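Local coordinates for glucoamylase (Thermoanaerobacterium thermosaccharolyticum, PDB 1LF6), which hydrolyses terminal alpha-1,4-linked glucose residues one after another from the non-reducing ends of glucan chains, releasing beta-D-glucose, at residues 486-491 with 507-512; 428-433 with 446-451; 87-92 with 109-114; 48-53 with 60-65. All blocks are in the same frame, centred on the assembly; numbering follows the deposited sequence.

Contact 1: residues 486-491 with 507-512; sequences DNLTYT and GLSDPD. With SO4 (sulfate ion), chain C.
Pro-511 is the residue of loop 507-512 that presses against the end of helix 468-489, and its ring meets backbone oxygens rather than side chains. CD lies 2.9 Å from Asn-487 O, CB is 3.6 Å from Leu-488 O, and CG stands 3.3 Å from Tyr-490 O. The ring thus sits against the carbonyls where the chain leaves the helix, the last turn being closed by the bond from Tyr-490 N to Asp-486 O.

A separate van der Waals touch is made by Leu-488, whose CB starts away from the loop but whose CD2 methyl comes back to 3.6 Å from Ser-509 CA.

Polar contact gathers at Thr-491. Its OG1 lies anti to the backbone nitrogen (chi1 -170°), a setting that puts the hydroxyl between two oxygens, 3.1 Å from Pro-511 O and 3.2 Å from Asp-512 OD1. Two backbone groups just beyond the strand add to this cluster, Asn-493 N bonding to Thr-491 OG1 and Glu-492 N to Asp-512 OD1. Within the loop, Asp-510 OD1 accepts from Asp-512 N at 3.2 Å, an Asx turn in which the donor stands well above the carboxylate plane. At the surface, Ser-509 OG donates to O3 of a sulfate, probably from the crystallisation liquor, at 2.8 Å.

Around this junction, Leu-488 and Thr-489 lean on helix 445-464 through Met-448 and Pro-445, while backbone bonds of Thr-489 with Ile-503 and of Thr-491 with Tyr-501 pair the outgoing chain, strand 490-491, with strand 501-502.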
loop_
_atom_site.group_PDB
_atom_site.type_symbol
_atom_site.label_atom_id
_atom_site.label_comp_id
_atom_site.label_asym_id
_atom_site.label_seq_id
_atom_site.Cartn_x
_atom_site.Cartn_y
_atom_site.Cartn_z
ATOM N N ASP A 486 -15.167 18.592 -24.356
ATOM C CA ASP A 486 -16.396 19.257 -23.952
ATOM C C ASP A 486 -17.624 18.673 -24.618
ATOM O O ASP A 486 -18.613 18.379 -23.954
ATOM C CB ASP A 486 -16.311 20.757 -24.251
ATOM C CG ASP A 486 -15.348 21.476 -23.332
ATOM O OD1 ASP A 486 -15.201 22.708 -23.463
ATOM O OD2 ASP A 486 -14.739 20.801 -22.473
ATOM N N ASN A 487 -17.572 18.494 -25.931
ATOM C CA ASN A 487 -18.732 17.957 -26.627
ATOM C C ASN A 487 -19.065 16.525 -26.246
ATOM O O ASN A 487 -20.210 16.103 -26.376
ATOM C CB ASN A 487 -18.548 18.084 -28.138
ATOM C CG ASN A 487 -19.012 19.440 -28.663
ATOM O OD1 ASN A 487 -18.889 20.460 -27.979
ATOM N ND2 ASN A 487 -19.533 19.456 -29.880
ATOM N N LEU A 488 -18.085 15.783 -25.747
ATOM C CA LEU A 488 -18.338 14.401 -25.362
ATOM C C LEU A 488 -18.634 14.173 -23.879
ATOM O O LEU A 488 -19.315 13.210 -23.534
ATOM C CB LEU A 488 -17.155 13.516 -25.766
ATOM C CG LEU A 488 -16.947 13.293 -27.267
ATOM C CD1 LEU A 488 -15.641 12.560 -27.503
ATOM C CD2 LEU A 488 -18.109 12.497 -27.829
ATOM N N THR A 489 -18.167 15.058 -23.003
ATOM C CA THR A 489 -18.353 14.825 -21.572
ATOM C C THR A 489 -19.034 15.920 -20.757
ATOM O O THR A 489 -19.390 15.700 -19.600
ATOM C CB THR A 489 -16.992 14.521 -20.906
ATOM O OG1 THR A 489 -16.179 15.699 -20.923
ATOM C CG2 THR A 489 -16.259 13.421 -21.664
ATOM N N TYR A 490 -19.210 17.094 -21.351
ATOM C CA TYR A 490 -19.837 18.206 -20.647
ATOM C C TYR A 490 -21.346 18.290 -20.921
ATOM O O TYR A 490 -21.770 18.645 -22.020
ATOM C CB TYR A 490 -19.147 19.514 -21.053
ATOM C CG TYR A 490 -19.593 20.732 -20.276
ATOM C CD1 TYR A 490 -20.379 21.717 -20.874
ATOM C CD2 TYR A 490 -19.203 20.914 -18.948
ATOM C CE1 TYR A 490 -20.762 22.859 -20.171
ATOM C CE2 TYR A 490 -19.579 22.049 -18.235
ATOM C CZ TYR A 490 -20.356 23.018 -18.853
ATOM O OH TYR A 490 -20.712 24.149 -18.158
ATOM N N THR A 491 -22.158 17.962 -19.921
ATOM C CA THR A 491 -23.601 18.030 -20.107
ATOM C C THR A 491 -24.115 19.432 -19.792
ATOM O O THR A 491 -23.521 20.169 -19.006
ATOM C CB THR A 491 -24.355 17.017 -19.210
ATOM O OG1 THR A 491 -25.737 16.970 -19.598
ATOM C CG2 THR A 491 -24.251 17.419 -17.735
ATOM N N GLY A 507 -21.560 7.495 -22.172
ATOM C CA GLY A 507 -21.587 6.226 -22.887
ATOM C C GLY A 507 -21.715 6.387 -24.392
ATOM O O GLY A 507 -21.277 5.530 -25.159
ATOM N N LEU A 508 -22.315 7.497 -24.811
ATOM C CA LEU A 508 -22.512 7.794 -26.224
ATOM C C LEU A 508 -21.679 9.008 -26.608
ATOM O O LEU A 508 -20.818 9.448 -25.847
ATOM C CB LEU A 508 -23.990 8.093 -26.507
ATOM C CG LEU A 508 -24.994 6.964 -26.262
ATOM C CD1 LEU A 508 -26.402 7.466 -26.557
ATOM C CD2 LEU A 508 -24.660 5.776 -27.143
ATOM N N SER A 509 -21.951 9.553 -27.787
ATOM C CA SER A 509 -21.234 10.725 -28.275
ATOM C C SER A 509 -21.995 12.004 -27.955
ATOM O O SER A 509 -21.750 13.041 -28.562
ATOM C CB SER A 509 -21.031 10.627 -29.787
ATOM O OG SER A 509 -20.262 9.490 -30.124
ATOM N N ASP A 510 -22.921 11.925 -27.004
ATOM C CA ASP A 510 -23.713 13.088 -26.620
ATOM C C ASP A 510 -24.012 13.058 -25.124
ATOM O O ASP A 510 -24.854 12.293 -24.659
ATOM C CB ASP A 510 -25.007 13.119 -27.431
ATOM C CG ASP A 510 -25.908 14.273 -27.047
ATOM O OD1 ASP A 510 -25.396 15.296 -26.542
ATOM O OD2 ASP A 510 -27.131 14.161 -27.265
ATOM N N PRO A 511 -23.320 13.909 -24.350
ATOM C CA PRO A 511 -23.486 13.995 -22.899
ATOM C C PRO A 511 -24.843 14.513 -22.437
ATOM O O PRO A 511 -25.160 14.453 -21.249
ATOM C CB PRO A 511 -22.333 14.901 -22.480
ATOM C CG PRO A 511 -22.246 15.854 -23.623
ATOM C CD PRO A 511 -22.385 14.943 -24.830
ATOM N N ASP A 512 -25.646 15.021 -23.364
ATOM C CA ASP A 512 -26.964 15.524 -23.001
ATOM C C ASP A 512 -28.017 14.434 -23.149
ATOM O O ASP A 512 -29.109 14.537 -22.595
ATOM C CB ASP A 512 -27.348 16.723 -23.870
ATOM C CG ASP A 512 -26.412 17.904 -23.685
ATOM O OD1 ASP A 512 -26.150 18.282 -22.526
ATOM O OD2 ASP A 512 -25.946 18.456 -24.703
HETATM S S SO4 C . -20.237 6.099 -29.442
HETATM O O1 SO4 C . -19.724 5.616 -28.144
HETATM O O2 SO4 C . -20.727 4.946 -30.233
HETATM O O3 SO4 C . -21.351 7.043 -29.217
HETATM O O4 SO4 C . -19.159 6.783 -30.182
#

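Contact 2: residues 428-433 with 446-451; sequences IGPKTG and ATMAAE. With SO4 (sulfate ion), chain C.
Gly-429 and Pro-430 follow helix 414-428 and are joined by a cis peptide bond, with Gly-429 the first residue to leave helical phi/psi. The chain here passes alongside helix 445-464, Pro-430 CA coming 6.3 Å from Met-448 CA. Thr-447 and Glu-451, one turn apart and linked by the bond from Glu-451 N to Thr-447 O, both direct their CB atoms at the loop.

Glu-451 reaches across with its chain extended beyond CG (chi2 -180°). Its OE2 stands 2.6 Å from Pro-430 O, a spacing of two oxygens that suggests a protonated carboxyl group, while OE1 approaches Gly-429 CA at 3.5 Å. With the side chain cut back to an alanine here, Pro-430 O would probably lose its nearest polar neighbour across the contact, and a gap would be likely beside the cis peptide. Beside it, the Met-448 methyl, turned by a bend at chi3 (78°), touches Pro-430 CB at 3.8 Å. Farther along the loop, Thr-447 CG2 packs on Thr-432 CB at 3.7 Å, methyl against branch carbon; Thr-432 OG1 is instead bonded to Gln-434 O and Leu-395 N. The Lys-431 side chain starts away from the helix, bends at chi2 and chi3, and donates through NZ to sulfate O1 at 2.9 Å.

This is a helix-loop-helix junction of the (alpha/alpha) barrel of glycoside hydrolase family 15. The loop runs on to Glu-435, probably the catalytic proton acceptor, whose side chain is about 4 Å from that of Thr-447.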
loop_
_atom_site.group_PDB
_atom_site.type_symbol
_atom_site.label_atom_id
_atom_site.label_comp_id
_atom_site.label_asym_id
_atom_site.label_seq_id
_atom_site.Cartn_x
_atom_site.Cartn_y
_atom_site.Cartn_z
ATOM N N ILE A 428 -7.309 2.936 -30.598
ATOM C CA ILE A 428 -8.554 2.699 -29.867
ATOM C C ILE A 428 -9.202 3.902 -29.187
ATOM O O ILE A 428 -10.397 3.873 -28.896
ATOM C CB ILE A 428 -8.363 1.591 -28.818
ATOM C CG1 ILE A 428 -7.211 1.948 -27.879
ATOM C CG2 ILE A 428 -8.097 0.262 -29.518
ATOM C CD1 ILE A 428 -7.007 0.947 -26.769
ATOM N N GLY A 429 -8.432 4.954 -28.937
ATOM C CA GLY A 429 -8.993 6.127 -28.287
ATOM C C GLY A 429 -9.958 6.895 -29.173
ATOM O O GLY A 429 -10.124 6.557 -30.342
ATOM N N PRO A 430 -10.599 7.955 -28.656
ATOM C CA PRO A 430 -10.447 8.454 -27.289
ATOM C C PRO A 430 -11.274 7.711 -26.239
ATOM O O PRO A 430 -11.088 7.925 -25.041
ATOM C CB PRO A 430 -10.858 9.914 -27.417
ATOM C CG PRO A 430 -11.948 9.846 -28.445
ATOM C CD PRO A 430 -11.362 8.911 -29.480
ATOM N N LYS A 431 -12.186 6.844 -26.678
ATOM C CA LYS A 431 -13.004 6.099 -25.726
ATOM C C LYS A 431 -12.121 5.105 -24.987
ATOM O O LYS A 431 -11.102 4.658 -25.518
ATOM C CB LYS A 431 -14.155 5.362 -26.430
ATOM C CG LYS A 431 -15.101 4.685 -25.448
ATOM C CD LYS A 431 -16.559 4.688 -25.896
ATOM C CE LYS A 431 -16.890 3.543 -26.820
ATOM N NZ LYS A 431 -18.376 3.380 -26.942
ATOM N N THR A 432 -12.503 4.763 -23.759
ATOM C CA THR A 432 -11.711 3.835 -22.959
ATOM C C THR A 432 -12.553 2.661 -22.450
ATOM O O THR A 432 -13.770 2.788 -22.280
ATOM C CB THR A 432 -11.072 4.569 -21.754
ATOM O OG1 THR A 432 -10.155 3.695 -21.080
ATOM C CG2 THR A 432 -12.151 5.034 -20.779
ATOM N N GLY A 433 -11.898 1.521 -22.228
ATOM C CA GLY A 433 -12.588 0.343 -21.734
ATOM C C GLY A 433 -13.066 0.608 -20.319
ATOM O O GLY A 433 -14.136 0.170 -19.909
ATOM N N ALA A 446 -11.238 12.633 -17.265
ATOM C CA ALA A 446 -9.934 12.305 -16.692
ATOM C C ALA A 446 -9.116 11.481 -17.674
ATOM O O ALA A 446 -7.950 11.782 -17.920
ATOM C CB ALA A 446 -10.100 11.536 -15.382
ATOM N N THR A 447 -9.724 10.439 -18.234
ATOM C CA THR A 447 -9.025 9.584 -19.196
ATOM C C THR A 447 -8.637 10.362 -20.460
ATOM O O THR A 447 -7.509 10.252 -20.943
ATOM C CB THR A 447 -9.886 8.379 -19.601
ATOM O OG1 THR A 447 -10.188 7.600 -18.435
ATOM C CG2 THR A 447 -9.151 7.511 -20.616
ATOM N N MET A 448 -9.567 11.137 -21.005
ATOM C CA MET A 448 -9.262 11.920 -22.195
ATOM C C MET A 448 -8.166 12.954 -21.920
ATOM O O MET A 448 -7.382 13.275 -22.812
ATOM C CB MET A 448 -10.515 12.610 -22.719
ATOM C CG MET A 448 -11.520 11.640 -23.335
ATOM S SD MET A 448 -12.883 12.499 -24.097
ATOM C CE MET A 448 -12.138 13.023 -25.630
ATOM N N ALA A 449 -8.118 13.475 -20.694
ATOM C CA ALA A 449 -7.092 14.448 -20.333
ATOM C C ALA A 449 -5.736 13.767 -20.433
ATOM O O ALA A 449 -4.771 14.338 -20.951
ATOM C CB ALA A 449 -7.311 14.970 -18.907
ATOM N N ALA A 450 -5.672 12.538 -19.928
ATOM C CA ALA A 450 -4.442 11.754 -19.961
ATOM C C ALA A 450 -4.037 11.446 -21.398
ATOM O O ALA A 450 -2.851 11.477 -21.726
ATOM C CB ALA A 450 -4.628 10.452 -19.185
ATOM N N GLU A 451 -5.023 11.144 -22.247
ATOM C CA GLU A 451 -4.763 10.828 -23.649
ATOM C C GLU A 451 -4.224 12.027 -24.423
ATOM O O GLU A 451 -3.335 11.875 -25.266
ATOM C CB GLU A 451 -6.034 10.306 -24.339
ATOM C CG GLU A 451 -6.516 8.951 -23.813
ATOM C CD GLU A 451 -7.764 8.459 -24.514
ATOM O OE1 GLU A 451 -7.638 7.728 -25.520
ATOM O OE2 GLU A 451 -8.877 8.812 -24.067
HETATM S S SO4 C . -20.237 6.099 -29.442
HETATM O O1 SO4 C . -19.724 5.616 -28.144
HETATM O O2 SO4 C . -20.727 4.946 -30.233
HETATM O O3 SO4 C . -21.351 7.043 -29.217
HETATM O O4 SO4 C . -19.159 6.783 -30.182
#

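Contact 3: residues 87-92 with 109-114; sequences PDETKD and LVNTDK
Lys-114 grips the carboxyl end of the short, weakly bonded helix 89-92 by two bonds. Its backbone N donates to Asp-92 O at 3.0 Å, nearly straight at 169°, and its NZ reaches Lys-91 O at 2.8 Å. The side chain is fully extended beyond CG (chi2 and chi3 both near 180°), which lays its methylenes along the Asp-92 carbonyl, CG being 3.2 Å from Asp-92 O.

At the other end, Asn-111 ND2 donates to Glu-89 OE1 at 2.7 Å. The acceptor lies close to the amide plane, whereas the N-H arrives from above the carboxylate, the two planes being 83° apart. ND2 also binds Gly-57 O, and OD1 binds Ser-95 OG, which fixes the amide's flip; Glu-89 OE2 is held by Phe-77 N and by a salt bridge to Lys-122.

The helical turn braces itself as well. As N-cap, Asp-88 accepts from Thr-90 N and Thr-90 OG1 through OD2, both from one face of the carboxylate, and Asp-92 OD2 takes Asp-88 N at 2.6 Å. Packing is slight; the closest carbon contacts are those of the Lys-114 methylenes over Asp-92. Asp-113 OD2 turns to Arg-117.

The contact therefore joins the turn to strand 107-113 chiefly through polar groups. A lysine ammonium at the helix's carbonyl end probably has a favourable electrostatic effect, and the buried Glu-89 carboxylate is likely to be stabilised as an anion by Lys-122.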
loop_
_atom_site.group_PDB
_atom_site.type_symbol
_atom_site.label_atom_id
_atom_site.label_comp_id
_atom_site.label_asym_id
_atom_site.label_seq_id
_atom_site.Cartn_x
_atom_site.Cartn_y
_atom_site.Cartn_z
ATOM N N PRO A 87 -5.430 -12.110 28.214
ATOM C CA PRO A 87 -5.534 -11.042 27.212
ATOM C C PRO A 87 -4.621 -11.172 25.995
ATOM O O PRO A 87 -3.449 -11.532 26.106
ATOM C CB PRO A 87 -5.225 -9.785 28.019
ATOM C CG PRO A 87 -4.202 -10.271 28.964
ATOM C CD PRO A 87 -4.784 -11.594 29.435
ATOM N N ASP A 88 -5.195 -10.871 24.833
ATOM C CA ASP A 88 -4.493 -10.892 23.555
ATOM C C ASP A 88 -4.125 -9.430 23.337
ATOM O O ASP A 88 -5.007 -8.584 23.216
ATOM C CB ASP A 88 -5.445 -11.388 22.460
ATOM C CG ASP A 88 -4.834 -11.333 21.058
ATOM O OD1 ASP A 88 -5.375 -12.020 20.163
ATOM O OD2 ASP A 88 -3.839 -10.610 20.840
ATOM N N GLU A 89 -2.829 -9.132 23.309
ATOM C CA GLU A 89 -2.373 -7.754 23.143
ATOM C C GLU A 89 -2.998 -7.043 21.941
ATOM O O GLU A 89 -3.285 -5.849 22.009
ATOM C CB GLU A 89 -0.842 -7.703 23.029
ATOM C CG GLU A 89 -0.301 -8.031 21.643
ATOM C CD GLU A 89 1.210 -7.898 21.548
ATOM O OE1 GLU A 89 1.766 -6.967 22.168
ATOM O OE2 GLU A 89 1.838 -8.714 20.841
ATOM N N THR A 90 -3.220 -7.777 20.852
ATOM C CA THR A 90 -3.792 -7.182 19.649
ATOM C C THR A 90 -5.233 -6.708 19.799
ATOM O O THR A 90 -5.771 -6.059 18.903
ATOM C CB THR A 90 -3.712 -8.146 18.432
ATOM O OG1 THR A 90 -4.538 -9.295 18.656
ATOM C CG2 THR A 90 -2.281 -8.600 18.208
ATOM N N LYS A 91 -5.868 -7.014 20.926
ATOM C CA LYS A 91 -7.250 -6.580 21.125
ATOM C C LYS A 91 -7.582 -6.150 22.547
ATOM O O LYS A 91 -8.569 -5.452 22.768
ATOM C CB LYS A 91 -8.208 -7.689 20.690
ATOM C CG LYS A 91 -7.879 -9.041 21.271
ATOM C CD LYS A 91 -7.900 -10.116 20.195
ATOM C CE LYS A 91 -9.287 -10.282 19.596
ATOM N NZ LYS A 91 -9.299 -11.375 18.588
ATOM N N ASP A 92 -6.756 -6.555 23.508
ATOM C CA ASP A 92 -7.009 -6.211 24.905
ATOM C C ASP A 92 -6.037 -5.184 25.468
ATOM O O ASP A 92 -5.969 -4.990 26.683
ATOM C CB ASP A 92 -6.969 -7.473 25.768
ATOM C CG ASP A 92 -7.916 -8.547 25.272
ATOM O OD1 ASP A 92 -9.073 -8.207 24.950
ATOM O OD2 ASP A 92 -7.506 -9.724 25.205
ATOM N N LEU A 109 6.817 0.110 19.646
ATOM C CA LEU A 109 5.415 -0.054 20.012
ATOM C C LEU A 109 5.292 -0.208 21.519
ATOM O O LEU A 109 6.061 -0.937 22.146
ATOM C CB LEU A 109 4.828 -1.294 19.330
ATOM C CG LEU A 109 4.595 -1.245 17.817
ATOM C CD1 LEU A 109 4.306 -2.649 17.296
ATOM C CD2 LEU A 109 3.447 -0.307 17.513
ATOM N N VAL A 110 4.332 0.493 22.099
ATOM C CA VAL A 110 4.092 0.400 23.527
ATOM C C VAL A 110 2.645 -0.021 23.682
ATOM O O VAL A 110 1.733 0.754 23.397
ATOM C CB VAL A 110 4.308 1.753 24.242
ATOM C CG1 VAL A 110 4.003 1.612 25.729
ATOM C CG2 VAL A 110 5.739 2.214 24.050
ATOM N N ASN A 111 2.437 -1.262 24.109
ATOM C CA ASN A 111 1.088 -1.784 24.298
ATOM C C ASN A 111 0.768 -1.854 25.781
ATOM O O ASN A 111 1.416 -2.587 26.533
ATOM C CB ASN A 111 0.960 -3.171 23.661
ATOM C CG ASN A 111 1.298 -3.162 22.182
ATOM O OD1 ASN A 111 1.174 -2.136 21.517
ATOM N ND2 ASN A 111 1.716 -4.307 21.660
ATOM N N THR A 112 -0.232 -1.082 26.190
ATOM C CA THR A 112 -0.641 -1.029 27.584
ATOM C C THR A 112 -1.979 -1.716 27.814
ATOM O O THR A 112 -3.010 -1.286 27.292
ATOM C CB THR A 112 -0.756 0.430 28.076
ATOM O OG1 THR A 112 0.505 1.089 27.912
ATOM C CG2 THR A 112 -1.145 0.471 29.542
ATOM N N ASP A 113 -1.943 -2.786 28.602
ATOM C CA ASP A 113 -3.134 -3.558 28.943
ATOM C C ASP A 113 -4.293 -2.633 29.292
ATOM O O ASP A 113 -4.135 -1.705 30.080
ATOM C CB ASP A 113 -2.821 -4.478 30.127
ATOM C CG ASP A 113 -4.034 -5.249 30.615
ATOM O OD1 ASP A 113 -4.857 -5.670 29.775
ATOM O OD2 ASP A 113 -4.154 -5.451 31.843
ATOM N N LYS A 114 -5.454 -2.880 28.694
ATOM C CA LYS A 114 -6.633 -2.063 28.956
ATOM C C LYS A 114 -7.016 -2.103 30.433
ATOM O O LYS A 114 -7.664 -1.186 30.942
ATOM C CB LYS A 114 -7.815 -2.547 28.112
ATOM C CG LYS A 114 -7.667 -2.310 26.618
ATOM C CD LYS A 114 -8.896 -2.811 25.871
ATOM C CE LYS A 114 -8.776 -2.576 24.375
ATOM N NZ LYS A 114 -9.944 -3.149 23.650
#

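Contact 4: residues 48-53 with 60-65; sequences SKVWFT and SEVYYP
Trp-51 and Tyr-63 sit side by side on one face of an antiparallel pair, their CB atoms 3.9 Å apart and their side chains crossing at about a right angle. The indole presents its edge to backbone oxygens: CE3 lies 3.6 Å from Tyr-63 O, in the ring plane, and CZ3 is near Pro-65 O. With CG anti to its carbonyl carbon (chi1 -69°), the indole extends along the partner strand toward Pro-65, and Lys-311 makes a cation-pi contact with it. If the indole were cut back to an alanine in its place, the edge contacts with Tyr-63 O and Pro-65 O would probably give way to a gap and Lys-311 would be likely to lose its aromatic partner. On the other face, Val-62 CG1 meets Val-50 CG1 at 4.0 Å, while Phe-52 heads off toward strand 118-126.

The backbone supplies the polar ladder. Trp-51 and Tyr-63 form a hydrogen-bonded pair, Tyr-63 N to Trp-51 O at 2.7 Å and Trp-51 N to Tyr-63 O at 3.0 Å; Phe-52 and Val-62 form the next, non-hydrogen-bonded pair. Nearer the turn, Ser-60 N donates to Thr-53 O at 2.8 Å, and Thr-53 N gives Glu-61 O a weak bond. Thr-53 OG1 and Ser-60 OG are modelled 2.4 Å apart, too close for the distance to be trusted. Glu-61 sends its carboxylate to Lys-37 and Ala-33 N, and Tyr-63 OH binds His-338.

With the strand segments antiparallel at 173°, this is a beta hairpin, 51-55 with 58-63, in a seven-stranded antiparallel sheet of the N-terminal beta-sandwich domain.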
loop_
_atom_site.group_PDB
_atom_site.type_symbol
_atom_site.label_atom_id
_atom_site.label_comp_id
_atom_site.label_asym_id
_atom_site.label_seq_id
_atom_site.Cartn_x
_atom_site.Cartn_y
_atom_site.Cartn_z
ATOM N N SER A 48 18.655 -7.449 1.688
ATOM C CA SER A 48 17.677 -7.927 2.663
ATOM C C SER A 48 16.281 -7.912 2.050
ATOM O O SER A 48 15.604 -6.882 2.055
ATOM C CB SER A 48 17.705 -7.043 3.911
ATOM O OG SER A 48 16.795 -7.521 4.893
ATOM N N LYS A 49 15.859 -9.061 1.528
ATOM C CA LYS A 49 14.557 -9.182 0.890
ATOM C C LYS A 49 13.438 -9.584 1.846
ATOM O O LYS A 49 12.797 -10.619 1.674
ATOM C CB LYS A 49 14.639 -10.175 -0.274
ATOM C CG LYS A 49 15.701 -9.829 -1.318
ATOM C CD LYS A 49 15.490 -10.640 -2.591
ATOM C CE LYS A 49 16.711 -10.618 -3.497
ATOM N NZ LYS A 49 17.321 -9.280 -3.668
ATOM N N VAL A 50 13.214 -8.749 2.855
ATOM C CA VAL A 50 12.171 -8.969 3.851
ATOM C C VAL A 50 11.440 -7.657 4.132
ATOM O O VAL A 50 12.068 -6.625 4.366
ATOM C CB VAL A 50 12.764 -9.477 5.189
ATOM C CG1 VAL A 50 11.676 -9.528 6.260
ATOM C CG2 VAL A 50 13.380 -10.860 4.995
ATOM N N TRP A 51 10.112 -7.706 4.113
ATOM C CA TRP A 51 9.280 -6.538 4.388
ATOM C C TRP A 51 8.355 -6.897 5.537
ATOM O O TRP A 51 7.927 -8.041 5.645
ATOM C CB TRP A 51 8.393 -6.192 3.191
ATOM C CG TRP A 51 9.087 -5.669 1.978
ATOM C CD1 TRP A 51 9.143 -4.371 1.562
ATOM C CD2 TRP A 51 9.734 -6.444 0.966
ATOM N NE1 TRP A 51 9.775 -4.290 0.345
ATOM C CE2 TRP A 51 10.149 -5.549 -0.044
ATOM C CE3 TRP A 51 10.003 -7.814 0.813
ATOM C CZ2 TRP A 51 10.816 -5.979 -1.198
ATOM C CZ3 TRP A 51 10.666 -8.239 -0.331
ATOM C CH2 TRP A 51 11.065 -7.322 -1.322
ATOM N N PHE A 52 8.036 -5.929 6.391
ATOM C CA PHE A 52 7.118 -6.182 7.500
ATOM C C PHE A 52 6.084 -5.068 7.610
ATOM O O PHE A 52 6.287 -3.964 7.099
ATOM C CB PHE A 52 7.871 -6.294 8.836
ATOM C CG PHE A 52 8.530 -5.014 9.276
ATOM C CD1 PHE A 52 9.822 -4.700 8.861
ATOM C CD2 PHE A 52 7.852 -4.112 10.094
ATOM C CE1 PHE A 52 10.428 -3.507 9.251
ATOM C CE2 PHE A 52 8.451 -2.918 10.487
ATOM C CZ PHE A 52 9.741 -2.615 10.064
ATOM N N THR A 53 4.969 -5.375 8.267
ATOM C CA THR A 53 3.902 -4.405 8.487
ATOM C C THR A 53 3.452 -4.571 9.929
ATOM O O THR A 53 3.602 -5.646 10.505
ATOM C CB THR A 53 2.684 -4.645 7.553
ATOM O OG1 THR A 53 2.116 -5.940 7.809
ATOM C CG2 THR A 53 3.107 -4.568 6.103
ATOM N N SER A 60 2.187 -7.753 11.613
ATOM C CA SER A 60 1.148 -8.406 10.833
ATOM C C SER A 60 1.843 -9.132 9.677
ATOM O O SER A 60 2.758 -9.925 9.910
ATOM C CB SER A 60 0.123 -7.379 10.328
ATOM O OG SER A 60 0.741 -6.215 9.805
ATOM N N GLU A 61 1.438 -8.867 8.442
ATOM C CA GLU A 61 2.065 -9.538 7.305
ATOM C C GLU A 61 3.563 -9.257 7.169
ATOM O O GLU A 61 4.027 -8.137 7.405
ATOM C CB GLU A 61 1.390 -9.140 5.987
ATOM C CG GLU A 61 -0.016 -9.672 5.776
ATOM C CD GLU A 61 -1.087 -8.765 6.352
ATOM O OE1 GLU A 61 -0.752 -7.645 6.774
ATOM O OE2 GLU A 61 -2.267 -9.176 6.372
ATOM N N VAL A 62 4.313 -10.292 6.794
ATOM C CA VAL A 62 5.751 -10.183 6.576
ATOM C C VAL A 62 5.989 -10.801 5.209
ATOM O O VAL A 62 5.474 -11.881 4.909
ATOM C CB VAL A 62 6.572 -10.948 7.647
ATOM C CG1 VAL A 62 8.059 -10.716 7.415
ATOM C CG2 VAL A 62 6.184 -10.482 9.044
ATOM N N TYR A 63 6.773 -10.121 4.383
ATOM C CA TYR A 63 7.031 -10.574 3.020
ATOM C C TYR A 63 8.458 -11.027 2.736
ATOM O O TYR A 63 9.419 -10.445 3.242
ATOM C CB TYR A 63 6.666 -9.448 2.049
ATOM C CG TYR A 63 5.225 -8.997 2.156
ATOM C CD1 TYR A 63 4.294 -9.328 1.171
ATOM C CD2 TYR A 63 4.786 -8.260 3.255
ATOM C CE1 TYR A 63 2.958 -8.937 1.280
ATOM C CE2 TYR A 63 3.454 -7.866 3.376
ATOM C CZ TYR A 63 2.546 -8.206 2.385
ATOM O OH TYR A 63 1.227 -7.813 2.503
ATOM N N TYR A 64 8.569 -12.057 1.898
ATOM C CA TYR A 64 9.841 -12.636 1.475
ATOM C C TYR A 64 9.575 -13.724 0.440
ATOM O O TYR A 64 8.641 -14.512 0.588
ATOM C CB TYR A 64 10.603 -13.242 2.667
ATOM C CG TYR A 64 11.638 -14.280 2.261
ATOM C CD1 TYR A 64 11.272 -15.611 2.053
ATOM C CD2 TYR A 64 12.968 -13.923 2.036
ATOM C CE1 TYR A 64 12.200 -16.560 1.634
ATOM C CE2 TYR A 64 13.910 -14.869 1.614
ATOM C CZ TYR A 64 13.515 -16.184 1.416
ATOM O OH TYR A 64 14.430 -17.129 1.002
ATOM N N PRO A 65 10.401 -13.791 -0.617
ATOM C CA PRO A 65 11.551 -12.932 -0.909
ATOM C C PRO A 65 11.188 -11.774 -1.835
ATOM O O PRO A 65 12.057 -11.011 -2.259
ATOM C CB PRO A 65 12.520 -13.896 -1.563
ATOM C CG PRO A 65 11.596 -14.711 -2.414
ATOM C CD PRO A 65 10.414 -14.981 -1.490
#

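Contacts 1 and 2 belong to the catalytic (alpha/alpha) barrel and touch: their centres are 13 Å apart, Leu-488 CD1 lies 4.0 Å from Met-448 CE, and one sulfate is bound by both Ser-509 and Lys-431. Contact 2 is nearer the probable catalytic glutamates Glu-435 and Glu-438: the side chain of Thr-447 is about 4 Å from that of Glu-435, against about 10 Å for Thr-489 of contact 1. Contacts 3 and 4 lie in the N-terminal domain, centres 23 Å apart, without touching. Contact 4 faces the catalytic domain: Glu-61 is about 10 Å from Trp-325, probably a substrate-binding residue, between side chains. Contacts 1 and 3 are farthest apart, 55 Å between centres.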